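Local coordinates for periplasmic binding protein/LacI transcriptional regulator (Alkaliphilus metalliredigens, PDB 3CTP) that binds beta-D-xylulofuranose in the pocket of its periplasmic-binding-protein-like domain and probably acts as a DNA-binding transcriptional repressor of the LacI family, at residues E142-D147 / V183-E188; D155-G160 / R190-L195; K174-K179 / D233-F238; F266-I271 / L279-Q284. One frame throughout, in Å; residues are numbered along the deposited sequence.

Interaction 1 (E142-D147 / V183-E188). With XLF (beta-D-xylulofuranose), chain C.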
loop_
_atom_site.group_PDB
_atom_site.type_symbol
_atom_site.label_atom_id
_atom_site.label_comp_id
_atom_site.label_asym_id
_atom_site.label_seq_id
_atom_site.Cartn_x
_atom_site.Cartn_y
_atom_site.Cartn_z
ATOM N N GLU A 142 11.315 15.343 3.524
ATOM C CA GLU A 142 12.158 14.840 4.633
ATOM C C GLU A 142 13.648 15.040 4.540
ATOM O O GLU A 142 14.243 15.712 5.398
ATOM C CB GLU A 142 11.866 13.375 4.954
ATOM C CG GLU A 142 10.464 13.259 5.553
ATOM C CD GLU A 142 10.125 11.859 6.055
ATOM O OE1 GLU A 142 9.088 11.733 6.756
ATOM O OE2 GLU A 142 10.882 10.905 5.753
ATOM N N ASN A 143 14.288 14.376 3.576
ATOM C CA ASN A 143 15.739 14.419 3.561
ATOM C C ASN A 143 16.210 15.614 2.757
ATOM O O ASN A 143 15.710 15.873 1.654
ATOM C CB ASN A 143 16.308 13.147 2.918
ATOM C CG ASN A 143 16.290 11.951 3.843
ATOM O OD1 ASN A 143 15.810 12.010 4.973
ATOM N ND2 ASN A 143 16.831 10.832 3.351
ATOM N N HIS A 144 17.190 16.314 3.309
ATOM C CA HIS A 144 17.777 17.475 2.643
ATOM C C HIS A 144 18.670 17.007 1.513
ATOM O O HIS A 144 19.465 16.091 1.684
ATOM C CB HIS A 144 18.595 18.270 3.663
ATOM C CG HIS A 144 17.741 18.972 4.671
ATOM N ND1 HIS A 144 17.241 18.344 5.793
ATOM C CD2 HIS A 144 17.255 20.238 4.701
ATOM C CE1 HIS A 144 16.482 19.191 6.471
ATOM N NE2 HIS A 144 16.474 20.347 5.830
ATOM N N ILE A 145 18.601 17.682 0.371
ATOM C CA ILE A 145 19.367 17.252 -0.781
ATOM C C ILE A 145 20.516 18.208 -1.047
ATOM O O ILE A 145 21.698 17.838 -0.901
ATOM C CB ILE A 145 18.433 17.122 -1.995
ATOM C CG1 ILE A 145 17.373 16.097 -1.660
ATOM C CG2 ILE A 145 19.219 16.608 -3.219
ATOM C CD1 ILE A 145 16.416 15.815 -2.825
ATOM N N LEU A 146 20.166 19.432 -1.396
ATOM C CA LEU A 146 21.165 20.481 -1.585
ATOM C C LEU A 146 20.603 21.741 -0.970
ATOM O O LEU A 146 19.385 21.853 -0.788
ATOM C CB LEU A 146 21.399 20.723 -3.059
ATOM C CG LEU A 146 22.045 19.599 -3.874
ATOM C CD1 LEU A 146 21.942 19.914 -5.356
ATOM C CD2 LEU A 146 23.516 19.372 -3.475
ATOM N N ASP A 147 21.480 22.699 -0.682
ATOM C CA ASP A 147 21.041 23.882 0.030
ATOM C C ASP A 147 20.076 24.717 -0.810
ATOM O O ASP A 147 19.394 25.612 -0.281
ATOM C CB ASP A 147 22.262 24.723 0.425
ATOM C CG ASP A 147 23.131 24.023 1.448
ATOM O OD1 ASP A 147 22.629 23.078 2.083
ATOM O OD2 ASP A 147 24.309 24.399 1.612
ATOM N N VAL A 183 19.671 6.573 7.733
ATOM C CA VAL A 183 19.623 7.397 6.531
ATOM C C VAL A 183 18.299 8.136 6.379
ATOM O O VAL A 183 18.168 8.931 5.452
ATOM C CB VAL A 183 19.881 6.556 5.269
ATOM C CG1 VAL A 183 21.322 6.035 5.310
ATOM C CG2 VAL A 183 18.895 5.423 5.148
ATOM N N PHE A 184 17.321 7.880 7.259
ATOM C CA PHE A 184 16.059 8.630 7.213
ATOM C C PHE A 184 16.172 9.774 8.210
ATOM O O PHE A 184 16.098 9.544 9.433
ATOM C CB PHE A 184 14.869 7.756 7.647
ATOM C CG PHE A 184 14.621 6.513 6.799
ATOM C CD1 PHE A 184 15.228 6.322 5.561
ATOM C CD2 PHE A 184 13.711 5.562 7.267
ATOM C CE1 PHE A 184 14.956 5.148 4.806
ATOM C CE2 PHE A 184 13.409 4.434 6.523
ATOM C CZ PHE A 184 14.037 4.240 5.290
ATOM N N GLU A 185 16.358 11.002 7.725
ATOM C CA GLU A 185 16.458 12.134 8.641
ATOM C C GLU A 185 15.252 12.188 9.583
ATOM O O GLU A 185 15.383 12.599 10.733
ATOM C CB GLU A 185 16.563 13.463 7.856
ATOM C CG GLU A 185 17.906 13.618 7.164
ATOM C CD GLU A 185 18.080 14.988 6.525
ATOM O OE1 GLU A 185 17.652 15.992 7.127
ATOM O OE2 GLU A 185 18.583 15.023 5.403
ATOM N N ALA A 186 14.078 11.833 9.073
ATOM C CA ALA A 186 12.868 11.940 9.886
ATOM C C ALA A 186 12.919 11.021 11.088
ATOM O O ALA A 186 12.535 11.409 12.189
ATOM C CB ALA A 186 11.636 11.645 9.045
ATOM N N THR A 187 13.348 9.776 10.875
ATOM C CA THR A 187 13.365 8.862 12.013
ATOM C C THR A 187 14.493 9.199 12.978
ATOM O O THR A 187 14.393 8.922 14.195
ATOM C CB THR A 187 13.380 7.371 11.591
ATOM O OG1 THR A 187 14.518 7.094 10.780
ATOM C CG2 THR A 187 12.147 7.073 10.752
ATOM N N GLU A 188 15.567 9.776 12.466
ATOM C CA GLU A 188 16.643 10.211 13.370
ATOM C C GLU A 188 16.120 11.315 14.293
ATOM O O GLU A 188 16.436 11.330 15.477
ATOM C CB GLU A 188 17.861 10.720 12.604
ATOM C CG GLU A 188 18.670 9.594 11.929
ATOM C CD GLU A 188 19.326 8.691 12.970
ATOM O OE1 GLU A 188 20.393 9.054 13.506
ATOM O OE2 GLU A 188 18.769 7.631 13.280
HETATM O O4 XLF C . 10.791 8.458 6.896
HETATM C C4 XLF C . 9.706 8.303 7.815
HETATM C C5 XLF C . 9.686 6.847 8.256
HETATM O O5 XLF C . 8.543 6.259 7.625
HETATM C C3 XLF C . 8.372 8.507 7.116
HETATM O O3 XLF C . 7.755 9.743 7.499
HETATM C C2 XLF C . 7.591 7.319 7.607
HETATM O O2 XLF C . 7.106 7.541 8.947
HETATM C C1 XLF C . 6.455 6.940 6.680
HETATM O O1 XLF C . 5.842 5.731 7.153
HETATM O O HOH W 1 13.595 10.784 6.363
#
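Asn143 and Glu185 bring the loop after strand 138-141 against the N-terminal end of helix 185-200, their CA atoms 5.6 Å apart. The Asn143 amide spans the turn into the helix: OD1 accepts from Glu185 N at 3.0 Å, with the donor tilted from the carbonyl plane, while ND2 gives a proton to Val183 O and another to Ser125 O. Glu185 returns the grip. Its OE1 offers the syn lone pair to His144 ND1 at 2.7 Å, ring and carboxylate nearly coplanar (14°), and its OE2 takes the backbone N of His144 from above the carboxylate plane. The extended chain of Glu142 passes the Ala186 methyl, CD to CB 3.4 Å, and sends OE1 to O3 of the sugar (2.5 Å) and OE2 to O4 (2.7 Å). A water donates to Glu142 OE2 and Asn143 OD1 and accepts from Ala186 N. A helix N-terminus clasped by a loop of the facing lobe is thus one wall of an interdomain sugar pocket, as in periplasmic binding proteins.

Interaction 2 (D155-G160 / R190-L195). With XLF (beta-D-xylulofuranose), chain C.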
loop_
_atom_site.group_PDB
_atom_site.type_symbol
_atom_site.label_atom_id
_atom_site.label_comp_id
_atom_site.label_asym_id
_atom_site.label_seq_id
_atom_site.Cartn_x
_atom_site.Cartn_y
_atom_site.Cartn_z
ATOM N N ASP A 155 6.890 17.693 11.774
ATOM C CA ASP A 155 7.719 18.043 12.929
ATOM C C ASP A 155 8.139 16.784 13.666
ATOM O O ASP A 155 7.619 16.423 14.721
ATOM C CB ASP A 155 6.930 19.005 13.834
ATOM C CG ASP A 155 7.759 19.576 14.943
ATOM O OD1 ASP A 155 8.959 19.222 15.078
ATOM O OD2 ASP A 155 7.153 20.363 15.708
ATOM N N ASN A 156 9.100 16.096 13.079
ATOM C CA ASN A 156 9.464 14.780 13.600
ATOM C C ASN A 156 10.154 14.809 14.961
ATOM O O ASN A 156 9.979 13.890 15.777
ATOM C CB ASN A 156 10.319 14.100 12.535
ATOM C CG ASN A 156 9.465 13.662 11.361
ATOM O OD1 ASN A 156 8.478 12.945 11.554
ATOM N ND2 ASN A 156 9.797 14.152 10.151
ATOM N N TYR A 157 10.909 15.867 15.228
ATOM C CA TYR A 157 11.566 15.966 16.516
ATOM C C TYR A 157 10.519 16.071 17.623
ATOM O O TYR A 157 10.530 15.311 18.606
ATOM C CB TYR A 157 12.513 17.181 16.562
ATOM C CG TYR A 157 13.093 17.332 17.943
ATOM C CD1 TYR A 157 14.229 16.617 18.332
ATOM C CD2 TYR A 157 12.464 18.136 18.888
ATOM C CE1 TYR A 157 14.741 16.726 19.618
ATOM C CE2 TYR A 157 12.955 18.233 20.173
ATOM C CZ TYR A 157 14.092 17.529 20.532
ATOM O OH TYR A 157 14.554 17.615 21.837
ATOM N N ASN A 158 9.621 16.997 17.482
ATOM C CA ASN A 158 8.605 17.171 18.504
ATOM C C ASN A 158 7.643 15.982 18.590
ATOM O O ASN A 158 7.225 15.642 19.646
ATOM C CB ASN A 158 7.832 18.468 18.337
ATOM C CG ASN A 158 8.617 19.684 18.793
ATOM O OD1 ASN A 158 9.348 19.646 19.727
ATOM N ND2 ASN A 158 8.411 20.754 18.110
ATOM N N GLY A 159 7.390 15.335 17.457
ATOM C CA GLY A 159 6.577 14.108 17.489
ATOM C C GLY A 159 7.242 13.028 18.303
ATOM O O GLY A 159 6.557 12.320 19.043
ATOM N N GLY A 160 8.571 12.904 18.213
ATOM C CA GLY A 160 9.248 11.904 19.063
ATOM C C GLY A 160 9.155 12.278 20.535
ATOM O O GLY A 160 8.957 11.397 21.394
ATOM N N ARG A 190 12.950 11.724 15.170
ATOM C CA ARG A 190 12.042 11.101 16.140
ATOM C C ARG A 190 12.810 10.456 17.288
ATOM O O ARG A 190 12.433 10.561 18.452
ATOM C CB ARG A 190 11.136 10.035 15.478
ATOM C CG ARG A 190 10.200 10.658 14.460
ATOM C CD ARG A 190 9.504 9.604 13.593
ATOM N NE ARG A 190 8.908 10.279 12.438
ATOM C CZ ARG A 190 8.422 9.663 11.364
ATOM N NH1 ARG A 190 8.427 8.332 11.282
ATOM N NH2 ARG A 190 7.946 10.400 10.366
ATOM N N TYR A 191 13.902 9.777 16.946
ATOM C CA TYR A 191 14.756 9.161 17.953
ATOM C C TYR A 191 15.309 10.209 18.910
ATOM O O TYR A 191 15.267 10.035 20.129
ATOM C CB TYR A 191 15.884 8.419 17.213
ATOM C CG TYR A 191 17.159 8.245 17.974
ATOM C CD1 TYR A 191 17.296 7.247 18.910
ATOM C CD2 TYR A 191 18.246 9.045 17.704
ATOM C CE1 TYR A 191 18.494 7.077 19.612
ATOM C CE2 TYR A 191 19.442 8.884 18.381
ATOM C CZ TYR A 191 19.543 7.910 19.333
ATOM O OH TYR A 191 20.745 7.737 19.996
ATOM N N LYS A 192 15.792 11.311 18.348
ATOM C CA LYS A 192 16.405 12.345 19.180
ATOM C C LYS A 192 15.357 12.988 20.102
ATOM O O LYS A 192 15.635 13.267 21.281
ATOM C CB LYS A 192 17.031 13.400 18.276
ATOM C CG LYS A 192 17.921 14.373 19.055
ATOM C CD LYS A 192 18.901 13.604 19.925
ATOM C CE LYS A 192 19.648 14.528 20.881
ATOM N NZ LYS A 192 20.460 13.769 21.866
ATOM N N GLY A 193 14.150 13.221 19.592
ATOM C CA GLY A 193 13.130 13.857 20.451
ATOM C C GLY A 193 12.736 12.908 21.564
ATOM O O GLY A 193 12.511 13.319 22.712
ATOM N N PHE A 194 12.630 11.623 21.227
ATOM C CA PHE A 194 12.237 10.620 22.227
ATOM C C PHE A 194 13.310 10.519 23.309
ATOM O O PHE A 194 13.005 10.521 24.512
ATOM C CB PHE A 194 12.068 9.279 21.499
ATOM C CG PHE A 194 11.351 8.231 22.307
ATOM C CD1 PHE A 194 9.969 8.206 22.363
ATOM C CD2 PHE A 194 12.073 7.242 22.943
ATOM C CE1 PHE A 194 9.293 7.198 23.080
ATOM C CE2 PHE A 194 11.432 6.242 23.653
ATOM C CZ PHE A 194 10.035 6.220 23.735
ATOM N N LEU A 195 14.568 10.444 22.875
ATOM C CA LEU A 195 15.690 10.322 23.805
ATOM C C LEU A 195 15.811 11.571 24.671
ATOM O O LEU A 195 16.019 11.464 25.889
ATOM C CB LEU A 195 16.973 10.070 23.012
ATOM C CG LEU A 195 18.251 9.992 23.836
ATOM C CD1 LEU A 195 18.181 8.906 24.929
ATOM C CD2 LEU A 195 19.425 9.778 22.864
HETATM O O4 XLF C . 10.791 8.458 6.896
HETATM C C4 XLF C . 9.706 8.303 7.815
HETATM C C5 XLF C . 9.686 6.847 8.256
HETATM O O5 XLF C . 8.543 6.259 7.625
HETATM C C3 XLF C . 8.372 8.507 7.116
HETATM O O3 XLF C . 7.755 9.743 7.499
HETATM C C2 XLF C . 7.591 7.319 7.607
HETATM O O2 XLF C . 7.106 7.541 8.947
HETATM C C1 XLF C . 6.455 6.940 6.680
HETATM O O1 XLF C . 5.842 5.731 7.153
HETATM O O HOH W 2 12.489 16.202 23.337
#
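Arg190 and Asn156 supply the charged and polar part of this helix pair. The guanidinium grips Asn156 OD1 side-on with two nitrogens, NE at 2.8 Å and NH2 at 2.9 Å. Both come from the same face of the amide, above its carbonyl plane, whereas OD1 lies in the guanidinium plane; the two flat groups are turned 55° apart. The arginine chain, extended from CG to NE, carries NH1 and NH2 to the sugar, NH1 donating to O2 at 2.8 Å and NH2 to O3 at 2.9 Å. Backbone contacts follow from glycine. The axes of the short segments 156-160 and 190-195 approach to 6.5 Å and cross at -40°, and a CB on Gly160 or Gly193 would run into Arg190 O or Tyr157 O, respectively; instead CA-H...O contacts form, Gly193 CA to Tyr157 O being 3.5 Å. An aromatic CH-pi contact adds to this: Gly193 CA sits over one face of the Tyr157 ring, toward its rim, 3.8 Å from the centroid, and Tyr157 OH bonds to Asp196 and, through a water, to Gly193 O. Chemically, Asn156 is a second-shell residue: its single oxygen occupies one edge of the guanidinium and probably fixes the rotation with which Arg190 meets the sugar hydroxyls.

Interaction 3 (K174-K179 / D233-F238)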
loop_
_atom_site.group_PDB
_atom_site.type_symbol
_atom_site.label_atom_id
_atom_site.label_comp_id
_atom_site.label_asym_id
_atom_site.label_seq_id
_atom_site.Cartn_x
_atom_site.Cartn_y
_atom_site.Cartn_z
ATOM N N LYS A 174 10.003 1.167 31.854
ATOM C CA LYS A 174 10.863 0.321 31.045
ATOM C C LYS A 174 10.411 0.527 29.610
ATOM O O LYS A 174 9.367 0.041 29.226
ATOM C CB LYS A 174 10.685 -1.142 31.410
ATOM C CG LYS A 174 11.109 -1.491 32.855
ATOM C CD LYS A 174 10.608 -2.882 33.245
ATOM C CE LYS A 174 11.025 -3.254 34.672
ATOM N NZ LYS A 174 10.671 -4.672 34.975
ATOM N N ILE A 175 11.215 1.237 28.830
ATOM C CA ILE A 175 10.782 1.684 27.495
ATOM C C ILE A 175 11.761 1.282 26.406
ATOM O O ILE A 175 12.976 1.386 26.598
ATOM C CB ILE A 175 10.600 3.204 27.527
ATOM C CG1 ILE A 175 9.391 3.533 28.410
ATOM C CG2 ILE A 175 10.448 3.800 26.113
ATOM C CD1 ILE A 175 9.255 5.028 28.725
ATOM N N LEU A 176 11.202 0.832 25.270
ATOM C CA LEU A 176 11.983 0.472 24.093
ATOM C C LEU A 176 11.587 1.398 22.964
ATOM O O LEU A 176 10.386 1.676 22.776
ATOM C CB LEU A 176 11.594 -0.949 23.666
ATOM C CG LEU A 176 12.142 -1.472 22.333
ATOM C CD1 LEU A 176 13.658 -1.559 22.358
ATOM C CD2 LEU A 176 11.568 -2.848 22.034
ATOM N N HIS A 177 12.567 1.849 22.190
ATOM C CA HIS A 177 12.251 2.538 20.918
ATOM C C HIS A 177 12.833 1.698 19.788
ATOM O O HIS A 177 14.038 1.429 19.766
ATOM C CB HIS A 177 12.827 3.960 20.891
ATOM C CG HIS A 177 12.699 4.641 19.561
ATOM N ND1 HIS A 177 11.589 4.487 18.760
ATOM C CD2 HIS A 177 13.527 5.485 18.899
ATOM C CE1 HIS A 177 11.743 5.206 17.647
ATOM N NE2 HIS A 177 12.902 5.828 17.717
ATOM N N ILE A 178 11.949 1.230 18.901
ATOM C CA ILE A 178 12.379 0.579 17.674
ATOM C C ILE A 178 12.546 1.713 16.679
ATOM O O ILE A 178 11.546 2.315 16.233
ATOM C CB ILE A 178 11.357 -0.444 17.209
ATOM C CG1 ILE A 178 11.320 -1.554 18.280
ATOM C CG2 ILE A 178 11.776 -1.030 15.831
ATOM C CD1 ILE A 178 10.293 -2.660 18.060
ATOM N N LYS A 179 13.810 2.054 16.420
ATOM C CA LYS A 179 14.139 3.212 15.583
ATOM C C LYS A 179 14.365 2.829 14.144
ATOM O O LYS A 179 14.613 1.661 13.816
ATOM C CB LYS A 179 15.343 3.985 16.151
ATOM C CG LYS A 179 16.638 3.280 16.035
ATOM C CD LYS A 179 17.842 4.184 16.556
ATOM C CE LYS A 179 18.082 5.390 15.702
ATOM N NZ LYS A 179 18.584 5.100 14.319
ATOM N N ASP A 233 7.430 -1.881 29.405
ATOM C CA ASP A 233 6.134 -1.266 29.706
ATOM C C ASP A 233 5.544 -0.660 28.431
ATOM O O ASP A 233 4.327 -0.707 28.221
ATOM C CB ASP A 233 6.278 -0.121 30.736
ATOM C CG ASP A 233 6.776 -0.585 32.095
ATOM O OD1 ASP A 233 6.526 -1.751 32.462
ATOM O OD2 ASP A 233 7.416 0.243 32.794
ATOM N N GLY A 234 6.399 -0.059 27.606
ATOM C CA GLY A 234 5.910 0.652 26.430
ATOM C C GLY A 234 6.946 0.591 25.322
ATOM O O GLY A 234 8.148 0.539 25.595
ATOM N N ILE A 235 6.472 0.639 24.083
ATOM C CA ILE A 235 7.359 0.603 22.921
ATOM C C ILE A 235 6.925 1.699 21.969
ATOM O O ILE A 235 5.731 1.791 21.641
ATOM C CB ILE A 235 7.211 -0.743 22.186
ATOM C CG1 ILE A 235 7.553 -1.901 23.122
ATOM C CG2 ILE A 235 8.163 -0.788 20.970
ATOM C CD1 ILE A 235 7.244 -3.264 22.522
ATOM N N PHE A 236 7.879 2.519 21.519
ATOM C CA PHE A 236 7.622 3.497 20.464
ATOM C C PHE A 236 8.263 2.938 19.198
ATOM O O PHE A 236 9.467 2.666 19.188
ATOM C CB PHE A 236 8.281 4.852 20.842
ATOM C CG PHE A 236 8.280 5.898 19.736
ATOM C CD1 PHE A 236 7.185 6.060 18.904
ATOM C CD2 PHE A 236 9.384 6.763 19.587
ATOM C CE1 PHE A 236 7.198 7.031 17.887
ATOM C CE2 PHE A 236 9.411 7.740 18.562
ATOM C CZ PHE A 236 8.304 7.886 17.729
ATOM N N VAL A 237 7.455 2.741 18.154
ATOM C CA VAL A 237 7.977 2.225 16.887
ATOM C C VAL A 237 7.979 3.332 15.843
ATOM O O VAL A 237 7.046 4.136 15.771
ATOM C CB VAL A 237 7.131 1.039 16.371
ATOM C CG1 VAL A 237 7.846 0.395 15.175
ATOM C CG2 VAL A 237 6.915 0.003 17.481
ATOM N N PHE A 238 9.036 3.384 15.040
ATOM C CA PHE A 238 9.273 4.563 14.197
ATOM C C PHE A 238 8.188 4.881 13.182
ATOM O O PHE A 238 8.104 6.030 12.724
ATOM C CB PHE A 238 10.649 4.474 13.499
ATOM C CG PHE A 238 10.751 3.365 12.466
ATOM C CD1 PHE A 238 10.497 3.631 11.117
ATOM C CD2 PHE A 238 11.164 2.089 12.829
ATOM C CE1 PHE A 238 10.614 2.614 10.193
ATOM C CE2 PHE A 238 11.297 1.072 11.899
ATOM C CZ PHE A 238 11.025 1.343 10.574
#
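Phe236 O is gripped by two donors from the neighbouring strand, Ile178 N at 2.9 Å and His177 ND1 at 2.8 Å. Strands 175-179 and 234-237 are the central pair of a four-stranded parallel sheet, flanked by helices as in the Rossmann-like lobes of periplasmic binding proteins. The backbone N arrives nearly along the C=O axis, whereas ND1 comes from above the carbonyl plane in an almost straight bond (170°). With His177 CG anti to its own N (chi1 172°), the imidazole lies beside the Phe236 ring, pointing the same way; the planes are 13° apart but slid, so overlap is slight. A leucine at His177 would probably leave Phe236 O with the Ile178 amide as its sole donor from this strand and lose the flat contact with the phenylalanine. On the face carrying Leu176, Ile178, Ile235 and Val237, aliphatic groups meet, Ile235 CG2 touching both Leu176 CD2 and Ile178 CD1, and helix 240-252 packs on Ile178 and Val237. At the outer end Asp233 OD2, also bonded to Arg173 N, receives Lys174 N at 2.9 Å from above the carboxylate plane.

Interaction 4 (F266-I271 / L279-Q284). With XLF (beta-D-xylulofuranose), chain C.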
loop_
_atom_site.group_PDB
_atom_site.type_symbol
_atom_site.label_atom_id
_atom_site.label_comp_id
_atom_site.label_asym_id
_atom_site.label_seq_id
_atom_site.Cartn_x
_atom_site.Cartn_y
_atom_site.Cartn_z
ATOM N N PHE A 266 3.926 5.969 14.511
ATOM C CA PHE A 266 4.035 7.308 13.958
ATOM C C PHE A 266 3.502 7.272 12.543
ATOM O O PHE A 266 3.838 6.356 11.795
ATOM C CB PHE A 266 5.515 7.737 13.900
ATOM C CG PHE A 266 5.741 9.241 13.957
ATOM C CD1 PHE A 266 6.232 9.829 15.121
ATOM C CD2 PHE A 266 5.554 10.034 12.838
ATOM C CE1 PHE A 266 6.483 11.201 15.178
ATOM C CE2 PHE A 266 5.794 11.404 12.888
ATOM C CZ PHE A 266 6.256 11.990 14.074
ATOM N N ASP A 267 2.693 8.275 12.202
ATOM C CA ASP A 267 2.191 8.580 10.853
ATOM C C ASP A 267 0.690 8.908 10.867
ATOM O O ASP A 267 0.239 9.788 10.144
ATOM C CB ASP A 267 2.286 7.424 9.858
ATOM C CG ASP A 267 3.695 7.166 9.355
ATOM O OD1 ASP A 267 4.578 8.062 9.454
ATOM O OD2 ASP A 267 3.886 6.056 8.790
ATOM N N ASN A 268 -0.075 8.118 11.615
ATOM C CA ASN A 268 -1.526 8.024 11.385
ATOM C C ASN A 268 -1.809 7.625 9.941
ATOM O O ASN A 268 -2.607 8.267 9.249
ATOM C CB ASN A 268 -2.254 9.330 11.716
ATOM C CG ASN A 268 -3.762 9.118 11.829
ATOM O OD1 ASN A 268 -4.224 7.983 11.971
ATOM N ND2 ASN A 268 -4.536 10.211 11.741
ATOM N N SER A 269 -1.175 6.541 9.504
ATOM C CA SER A 269 -1.568 5.935 8.232
ATOM C C SER A 269 -2.695 4.897 8.443
ATOM O O SER A 269 -3.034 4.520 9.585
ATOM C CB SER A 269 -0.367 5.285 7.544
ATOM O OG SER A 269 0.067 4.145 8.270
ATOM N N PHE A 270 -3.310 4.449 7.353
ATOM C CA PHE A 270 -4.535 3.695 7.553
ATOM C C PHE A 270 -4.339 2.371 8.266
ATOM O O PHE A 270 -5.281 1.823 8.839
ATOM C CB PHE A 270 -5.305 3.517 6.224
ATOM C CG PHE A 270 -4.673 2.556 5.243
ATOM C CD1 PHE A 270 -4.788 1.184 5.433
ATOM C CD2 PHE A 270 -4.061 3.031 4.074
ATOM C CE1 PHE A 270 -4.241 0.255 4.497
ATOM C CE2 PHE A 270 -3.519 2.129 3.129
ATOM C CZ PHE A 270 -3.608 0.734 3.352
ATOM N N ILE A 271 -3.120 1.849 8.266
ATOM C CA ILE A 271 -2.901 0.540 8.878
ATOM C C ILE A 271 -3.186 0.559 10.375
ATOM O O ILE A 271 -3.580 -0.464 10.962
ATOM C CB ILE A 271 -1.465 0.022 8.581
ATOM C CG1 ILE A 271 -1.330 -1.452 8.959
ATOM C CG2 ILE A 271 -0.436 0.858 9.294
ATOM C CD1 ILE A 271 -2.109 -2.370 8.005
ATOM N N LEU A 279 -4.199 1.571 16.801
ATOM C CA LEU A 279 -2.864 2.005 17.197
ATOM C C LEU A 279 -2.798 3.475 17.609
ATOM O O LEU A 279 -3.100 4.365 16.815
ATOM C CB LEU A 279 -1.924 1.797 15.994
ATOM C CG LEU A 279 -0.465 2.205 16.150
ATOM C CD1 LEU A 279 0.227 1.391 17.214
ATOM C CD2 LEU A 279 0.217 1.966 14.815
ATOM N N THR A 280 -2.365 3.742 18.836
ATOM C CA THR A 280 -2.024 5.107 19.221
ATOM C C THR A 280 -0.832 5.555 18.388
ATOM O O THR A 280 0.104 4.771 18.145
ATOM C CB THR A 280 -1.657 5.146 20.696
ATOM O OG1 THR A 280 -2.822 4.800 21.452
ATOM C CG2 THR A 280 -1.145 6.533 21.099
ATOM N N THR A 281 -0.859 6.795 17.929
ATOM C CA THR A 281 0.154 7.205 16.952
ATOM C C THR A 281 0.307 8.716 16.963
ATOM O O THR A 281 -0.383 9.417 17.695
ATOM C CB THR A 281 -0.215 6.680 15.537
ATOM O OG1 THR A 281 0.865 6.926 14.617
ATOM C CG2 THR A 281 -1.489 7.369 15.042
ATOM N N ILE A 282 1.262 9.204 16.189
ATOM C CA ILE A 282 1.466 10.627 16.000
ATOM C C ILE A 282 1.057 10.935 14.567
ATOM O O ILE A 282 1.554 10.342 13.603
ATOM C CB ILE A 282 2.950 11.018 16.154
ATOM C CG1 ILE A 282 3.508 10.549 17.513
ATOM C CG2 ILE A 282 3.115 12.541 15.982
ATOM C CD1 ILE A 282 2.811 11.199 18.738
ATOM N N ASN A 283 0.126 11.863 14.422
ATOM C CA ASN A 283 -0.369 12.252 13.116
ATOM C C ASN A 283 0.613 13.063 12.294
ATOM O O ASN A 283 1.051 14.122 12.742
ATOM C CB ASN A 283 -1.627 13.124 13.311
ATOM C CG ASN A 283 -2.326 13.445 12.010
ATOM O OD1 ASN A 283 -2.960 12.565 11.408
ATOM N ND2 ASN A 283 -2.240 14.715 11.569
ATOM N N GLN A 284 0.925 12.598 11.074
ATOM C CA GLN A 284 1.489 13.497 10.055
ATOM C C GLN A 284 0.375 14.070 9.208
ATOM O O GLN A 284 -0.504 13.315 8.745
ATOM C CB GLN A 284 2.438 12.738 9.114
ATOM C CG GLN A 284 3.694 12.234 9.771
ATOM C CD GLN A 284 4.773 11.964 8.741
ATOM O OE1 GLN A 284 5.284 12.895 8.133
ATOM N NE2 GLN A 284 5.163 10.688 8.573
HETATM O O4 XLF C . 10.791 8.458 6.896
HETATM C C4 XLF C . 9.706 8.303 7.815
HETATM C C5 XLF C . 9.686 6.847 8.256
HETATM O O5 XLF C . 8.543 6.259 7.625
HETATM C C3 XLF C . 8.372 8.507 7.116
HETATM O O3 XLF C . 7.755 9.743 7.499
HETATM C C2 XLF C . 7.591 7.319 7.607
HETATM O O2 XLF C . 7.106 7.541 8.947
HETATM C C1 XLF C . 6.455 6.940 6.680
HETATM O O1 XLF C . 5.842 5.731 7.153
HETATM O O HOH W 3 -1.895 10.959 8.273
#
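Asp267 and Gln284 lie side by side and point the same way, toward the sugar, their carboxylate and amide planes 39° apart. Gln284 CG is anti to the carbonyl carbon (chi1 -67°) and the chain runs extended beyond it, which carries NE2 to Asp267 OD1 at 2.8 Å, on the anti side of the carboxylate, with OD1 in the amide plane. Gln284 NE2 also donates to sugar O3 at 3.0 Å, while OE1 is held by Ser154 OG. Asp267 takes two hydroxyls in return, O2 on OD1 and O1 on OD2, each at 2.6 Å. Next to them along the chain, the Phe266 ring crosses Ile282 obliquely, with Ile282 CB over one face, 3.8 Å from the centroid in a CH-pi contact, and Gln284 CG at the ring edge. Asn268 crosses Asn283 with the amides 61° apart, and ND2 donates to Asn283 OD1 at 2.9 Å; Asn268 OD1 turns to Arg320. A single beta bridge between Asp267 and Asn283 ties the loop to strand 281-283, with Asp267 N bonded to Ile282 O at 2.7 Å and Gln284 N to Asp267 O. A leucine in place of Gln284 would remove both NE2 protons and is likely to leave sugar O3 short of a donor and Asp267 OD1 without the neighbour that steadies it. The carboxylate thus accepts from two sugar hydroxyls, and the amide, pinned at its oxygen, presents its nitrogen to both acid and ligand.

How the interactions relate
Interactions 1, 2 and 4 meet at one ligand: the sugar donates to Glu142 and Asp267 and accepts from Arg190 and Gln284, while Asn72, Arg124 and Asn239 also bond to it. Helix 185-200 serves both interaction 1 and interaction 2, whose centres are 14 Å apart, and Ala186 CB of the first packs on Asn156 ND2 of the second at 3.3 Å. Arg190 links 2 to 4 through a cation-pi contact with Phe266. Interaction 3 lies behind the pocket as the sheet beneath helix 185-200: Phe194 stacks on Phe236, and Glu188 OE2 pairs with Lys179 NZ at 2.7 Å. Phe238 O, 3.3 Å from Phe266 CB, brings interactions 3 and 4 together close to the sugar.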